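PDB 3VWA: cytoplasmic export protein 1 from Saccharomyces cerevisiae, which binds tRNA and, as part of the nuclear tRNA export machinery at the nuclear pore complex, may pass aminoacylated tRNAs to the translation machinery. Local coordinates for residues A[428-441]-A[465-479]. Sequence-based numbering, arbitrary orientation.
Sequences QVDSDVEIRTWTVI and FTKSLKDPQVKPRLA
A bend at chi3 (-53°) turns the guanidinium of R436 side-on to D471, whose CG stands anti to its own backbone N (chi1 -173°), an orientation that presents both carboxylate oxygens to the arginine. R436 NE gives a nearly straight bond to D471 OD1 at 2.6 Å, R436 NH1 another to D471 OD2 at 3.2 Å; both oxygens use their syn lone pairs, and the guanidinium and carboxylate planes lie 12° apart. Arginine suits this place because its remaining nitrogen, NH2, still reaches D430 O, which lies close to the guanidinium plane, and anchors the loop before helix 433-446. Aspartate suits the other side: OD2 also accepts from Q473 N in an Asx turn, fixing the carboxylate just ahead of helix 474-487. Both helices belong to the helical stack in the C-terminal part of the chain, between the HEAT repeats at 381-419 and 494-530; their segments 433-441 and 474-479 run almost parallel, the axes approaching to 8.2 Å. Compact residues suit this closeness. V440 fits as a knob among F465, S468, P476 and A479, V440 CG1 pressed tightly on A479 CB at 3.4 Å, while the P476 ring lies against V433 CG2 and T437 OG1. That hydroxyl donates to V433 O of its own helix. The long, extended, exposed K475 passes T437 with its methylenes and puts K475 NZ 3.0 Å from E434 OE1, a salt bridge.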
# COMPACT_ATOMS: atom_id res chain seq x y z
N GLN A 428 -36.06 -10.20 -6.92
CA GLN A 428 -37.09 -9.47 -7.62
C GLN A 428 -38.46 -9.54 -6.89
O GLN A 428 -39.37 -8.73 -7.16
CB GLN A 428 -37.16 -9.95 -9.08
CG GLN A 428 -38.09 -9.13 -9.95
CD GLN A 428 -37.88 -9.32 -11.45
OE1 GLN A 428 -37.43 -10.38 -11.94
NE2 GLN A 428 -38.22 -8.28 -12.21
N VAL A 429 -38.61 -10.50 -5.98
CA VAL A 429 -39.86 -10.59 -5.20
C VAL A 429 -39.60 -10.26 -3.70
O VAL A 429 -40.38 -10.58 -2.79
CB VAL A 429 -40.57 -11.97 -5.45
CG1 VAL A 429 -39.66 -13.14 -5.10
CG2 VAL A 429 -41.86 -12.08 -4.64
N ASP A 430 -38.47 -9.60 -3.47
CA ASP A 430 -38.01 -9.33 -2.12
C ASP A 430 -39.03 -8.47 -1.43
O ASP A 430 -39.64 -7.60 -2.07
CB ASP A 430 -36.66 -8.58 -2.18
CG ASP A 430 -35.89 -8.62 -0.86
OD1 ASP A 430 -34.97 -9.44 -0.74
OD2 ASP A 430 -36.20 -7.80 0.04
N SER A 431 -39.16 -8.66 -0.11
CA SER A 431 -40.01 -7.81 0.69
C SER A 431 -39.69 -6.31 0.63
O SER A 431 -40.58 -5.50 0.76
CB SER A 431 -40.03 -8.31 2.14
OG SER A 431 -38.71 -8.36 2.65
N ASP A 432 -38.43 -5.93 0.40
CA ASP A 432 -38.06 -4.53 0.24
C ASP A 432 -38.23 -4.01 -1.23
O ASP A 432 -37.73 -4.62 -2.19
CB ASP A 432 -36.62 -4.34 0.75
CG ASP A 432 -36.22 -2.88 0.86
OD1 ASP A 432 -36.28 -2.33 1.97
OD2 ASP A 432 -35.82 -2.30 -0.17
N VAL A 433 -38.93 -2.88 -1.38
CA VAL A 433 -39.21 -2.29 -2.69
C VAL A 433 -37.91 -1.83 -3.36
O VAL A 433 -37.75 -1.91 -4.59
CB VAL A 433 -40.25 -1.14 -2.60
CG1 VAL A 433 -39.70 0.05 -1.81
CG2 VAL A 433 -40.68 -0.67 -4.00
N GLU A 434 -36.99 -1.35 -2.53
CA GLU A 434 -35.73 -0.85 -3.04
C GLU A 434 -34.91 -1.99 -3.76
O GLU A 434 -34.37 -1.80 -4.86
CB GLU A 434 -35.00 -0.11 -1.93
CG GLU A 434 -33.89 0.83 -2.37
CD GLU A 434 -34.37 1.99 -3.23
OE1 GLU A 434 -35.56 2.39 -3.11
OE2 GLU A 434 -33.56 2.51 -4.04
N ILE A 435 -34.95 -3.18 -3.19
CA ILE A 435 -34.28 -4.34 -3.69
C ILE A 435 -34.95 -4.81 -4.94
O ILE A 435 -34.26 -5.16 -5.91
CB ILE A 435 -34.21 -5.48 -2.63
CG1 ILE A 435 -33.31 -5.06 -1.47
CG2 ILE A 435 -33.69 -6.79 -3.25
CD1 ILE A 435 -33.21 -6.07 -0.32
N ARG A 436 -36.29 -4.84 -4.94
CA ARG A 436 -37.05 -5.11 -6.19
C ARG A 436 -36.73 -4.18 -7.36
O ARG A 436 -36.55 -4.67 -8.49
CB ARG A 436 -38.57 -5.24 -5.96
CG ARG A 436 -38.89 -6.30 -4.85
CD ARG A 436 -40.29 -6.82 -4.87
NE ARG A 436 -41.30 -5.74 -4.85
CZ ARG A 436 -41.72 -5.09 -3.77
NH1 ARG A 436 -42.66 -4.14 -3.92
NH2 ARG A 436 -41.25 -5.37 -2.55
N THR A 437 -36.67 -2.88 -7.07
CA THR A 437 -36.35 -1.83 -8.04
C THR A 437 -34.94 -2.08 -8.62
O THR A 437 -34.76 -2.16 -9.86
CB THR A 437 -36.47 -0.42 -7.38
OG1 THR A 437 -37.77 -0.27 -6.79
CG2 THR A 437 -36.27 0.74 -8.39
N TRP A 438 -33.96 -2.27 -7.74
CA TRP A 438 -32.58 -2.43 -8.16
C TRP A 438 -32.35 -3.76 -8.87
O TRP A 438 -31.52 -3.83 -9.79
CB TRP A 438 -31.58 -2.25 -7.01
CG TRP A 438 -31.19 -0.82 -6.82
CD1 TRP A 438 -31.76 0.11 -5.95
CD2 TRP A 438 -30.20 -0.06 -7.57
NE1 TRP A 438 -31.18 1.34 -6.09
CE2 TRP A 438 -30.25 1.31 -7.06
CE3 TRP A 438 -29.33 -0.36 -8.62
CZ2 TRP A 438 -29.43 2.31 -7.55
CZ3 TRP A 438 -28.51 0.66 -9.11
CH2 TRP A 438 -28.56 1.96 -8.60
N THR A 439 -33.06 -4.82 -8.47
CA THR A 439 -32.88 -6.10 -9.15
C THR A 439 -33.08 -6.04 -10.66
O THR A 439 -32.31 -6.63 -11.42
CB THR A 439 -33.81 -7.21 -8.59
OG1 THR A 439 -33.52 -7.41 -7.20
CG2 THR A 439 -33.57 -8.56 -9.34
N VAL A 440 -34.12 -5.33 -11.10
CA VAL A 440 -34.37 -5.25 -12.54
C VAL A 440 -33.28 -4.44 -13.31
O VAL A 440 -32.95 -4.75 -14.48
CB VAL A 440 -35.87 -4.85 -12.85
CG1 VAL A 440 -36.18 -3.40 -12.49
CG2 VAL A 440 -36.22 -5.08 -14.31
N ILE A 441 -32.74 -3.43 -12.64
CA ILE A 441 -31.60 -2.61 -13.10
C ILE A 441 -30.40 -3.52 -13.24
O ILE A 441 -29.82 -3.61 -14.31
CB ILE A 441 -31.31 -1.43 -12.13
CG1 ILE A 441 -32.57 -0.58 -11.93
CG2 ILE A 441 -30.21 -0.51 -12.63
CD1 ILE A 441 -33.01 0.19 -13.17
N PHE A 465 -38.66 -8.01 -17.08
CA PHE A 465 -39.43 -6.76 -17.21
C PHE A 465 -40.95 -6.96 -17.01
O PHE A 465 -41.63 -6.12 -16.42
CB PHE A 465 -39.20 -6.15 -18.60
CG PHE A 465 -37.80 -5.63 -18.83
CD1 PHE A 465 -37.12 -4.93 -17.85
CD2 PHE A 465 -37.20 -5.78 -20.07
CE1 PHE A 465 -35.83 -4.41 -18.08
CE2 PHE A 465 -35.95 -5.26 -20.30
CZ PHE A 465 -35.26 -4.58 -19.31
N THR A 466 -41.48 -8.04 -17.52
CA THR A 466 -42.89 -8.42 -17.31
C THR A 466 -43.21 -8.56 -15.81
O THR A 466 -44.20 -7.99 -15.32
CB THR A 466 -43.15 -9.77 -18.00
OG1 THR A 466 -43.00 -9.61 -19.42
CG2 THR A 466 -44.55 -10.33 -17.68
N LYS A 467 -42.34 -9.29 -15.09
CA LYS A 467 -42.45 -9.41 -13.63
C LYS A 467 -42.49 -8.07 -12.90
O LYS A 467 -43.36 -7.85 -12.07
CB LYS A 467 -41.30 -10.29 -13.09
CG LYS A 467 -41.41 -10.75 -11.64
CD LYS A 467 -42.79 -11.19 -11.23
CE LYS A 467 -42.69 -12.13 -10.03
NZ LYS A 467 -43.77 -11.85 -9.06
N SER A 468 -41.58 -7.17 -13.23
CA SER A 468 -41.46 -5.89 -12.53
C SER A 468 -42.66 -4.98 -12.82
O SER A 468 -43.06 -4.19 -11.97
CB SER A 468 -40.17 -5.13 -12.88
OG SER A 468 -39.05 -5.98 -12.72
N LEU A 469 -43.23 -5.11 -13.99
CA LEU A 469 -44.34 -4.23 -14.39
C LEU A 469 -45.67 -4.69 -13.82
O LEU A 469 -46.65 -3.94 -13.91
CB LEU A 469 -44.42 -4.12 -15.92
CG LEU A 469 -43.38 -3.21 -16.53
CD1 LEU A 469 -43.41 -3.49 -18.04
CD2 LEU A 469 -43.65 -1.72 -16.27
N LYS A 470 -45.69 -5.88 -13.22
CA LYS A 470 -46.80 -6.30 -12.38
C LYS A 470 -46.57 -5.90 -10.92
O LYS A 470 -47.36 -6.31 -10.07
CB LYS A 470 -47.01 -7.84 -12.35
CG LYS A 470 -46.66 -8.60 -13.60
CD LYS A 470 -47.69 -9.63 -14.01
CE LYS A 470 -47.36 -10.09 -15.44
NZ LYS A 470 -48.50 -9.96 -16.39
N ASP A 471 -45.51 -5.17 -10.60
CA ASP A 471 -45.20 -5.00 -9.17
C ASP A 471 -46.32 -4.14 -8.55
O ASP A 471 -46.80 -3.20 -9.22
CB ASP A 471 -43.80 -4.37 -8.98
CG ASP A 471 -43.34 -4.32 -7.53
OD1 ASP A 471 -42.55 -5.20 -7.08
OD2 ASP A 471 -43.74 -3.38 -6.80
N PRO A 472 -46.74 -4.46 -7.31
CA PRO A 472 -47.70 -3.59 -6.56
C PRO A 472 -47.17 -2.16 -6.35
O PRO A 472 -47.95 -1.21 -6.35
CB PRO A 472 -47.86 -4.28 -5.20
CG PRO A 472 -46.80 -5.35 -5.12
CD PRO A 472 -46.43 -5.69 -6.56
N GLN A 473 -45.87 -2.00 -6.18
CA GLN A 473 -45.34 -0.66 -6.01
C GLN A 473 -44.93 -0.04 -7.33
O GLN A 473 -44.58 -0.75 -8.26
CB GLN A 473 -44.20 -0.70 -5.02
CG GLN A 473 -44.61 -1.42 -3.76
CD GLN A 473 -45.63 -0.64 -2.97
OE1 GLN A 473 -45.46 0.55 -2.79
NE2 GLN A 473 -46.69 -1.32 -2.50
N VAL A 474 -45.00 1.30 -7.41
CA VAL A 474 -44.71 2.05 -8.63
C VAL A 474 -43.22 2.04 -8.99
O VAL A 474 -42.86 2.03 -10.17
CB VAL A 474 -45.28 3.50 -8.55
CG1 VAL A 474 -44.75 4.42 -9.65
CG2 VAL A 474 -46.79 3.46 -8.63
N LYS A 475 -42.35 2.01 -7.99
CA LYS A 475 -40.93 2.21 -8.29
C LYS A 475 -40.32 1.13 -9.22
O LYS A 475 -39.58 1.49 -10.12
CB LYS A 475 -40.10 2.40 -7.01
CG LYS A 475 -38.72 3.01 -7.27
CD LYS A 475 -37.97 3.35 -5.97
CE LYS A 475 -36.68 4.13 -6.26
NZ LYS A 475 -35.99 4.64 -5.03
N PRO A 476 -40.62 -0.17 -8.99
CA PRO A 476 -40.08 -1.25 -9.83
C PRO A 476 -40.67 -1.29 -11.24
O PRO A 476 -40.01 -1.73 -12.19
CB PRO A 476 -40.42 -2.52 -9.05
CG PRO A 476 -40.59 -2.02 -7.59
CD PRO A 476 -41.29 -0.70 -7.78
N ARG A 477 -41.89 -0.77 -11.40
CA ARG A 477 -42.50 -0.61 -12.71
C ARG A 477 -41.74 0.43 -13.50
O ARG A 477 -41.31 0.19 -14.65
CB ARG A 477 -44.00 -0.28 -12.56
CG ARG A 477 -44.67 -1.15 -11.49
CD ARG A 477 -46.10 -1.51 -11.83
NE ARG A 477 -46.95 -0.34 -11.82
CZ ARG A 477 -47.61 0.10 -10.75
NH1 ARG A 477 -47.53 -0.55 -9.60
NH2 ARG A 477 -48.34 1.20 -10.83
N LEU A 478 -41.49 1.58 -12.87
CA LEU A 478 -40.65 2.63 -13.47
C LEU A 478 -39.25 2.14 -13.81
O LEU A 478 -38.62 2.63 -14.72
CB LEU A 478 -40.54 3.79 -12.48
CG LEU A 478 -41.85 4.55 -12.19
CD1 LEU A 478 -41.61 5.52 -11.06
CD2 LEU A 478 -42.41 5.29 -13.40
N ALA A 479 -38.72 1.21 -13.02
CA ALA A 479 -37.40 0.68 -13.27
C ALA A 479 -37.47 -0.28 -14.47
O ALA A 479 -36.50 -0.45 -15.17
CB ALA A 479 -36.86 -0.07 -12.04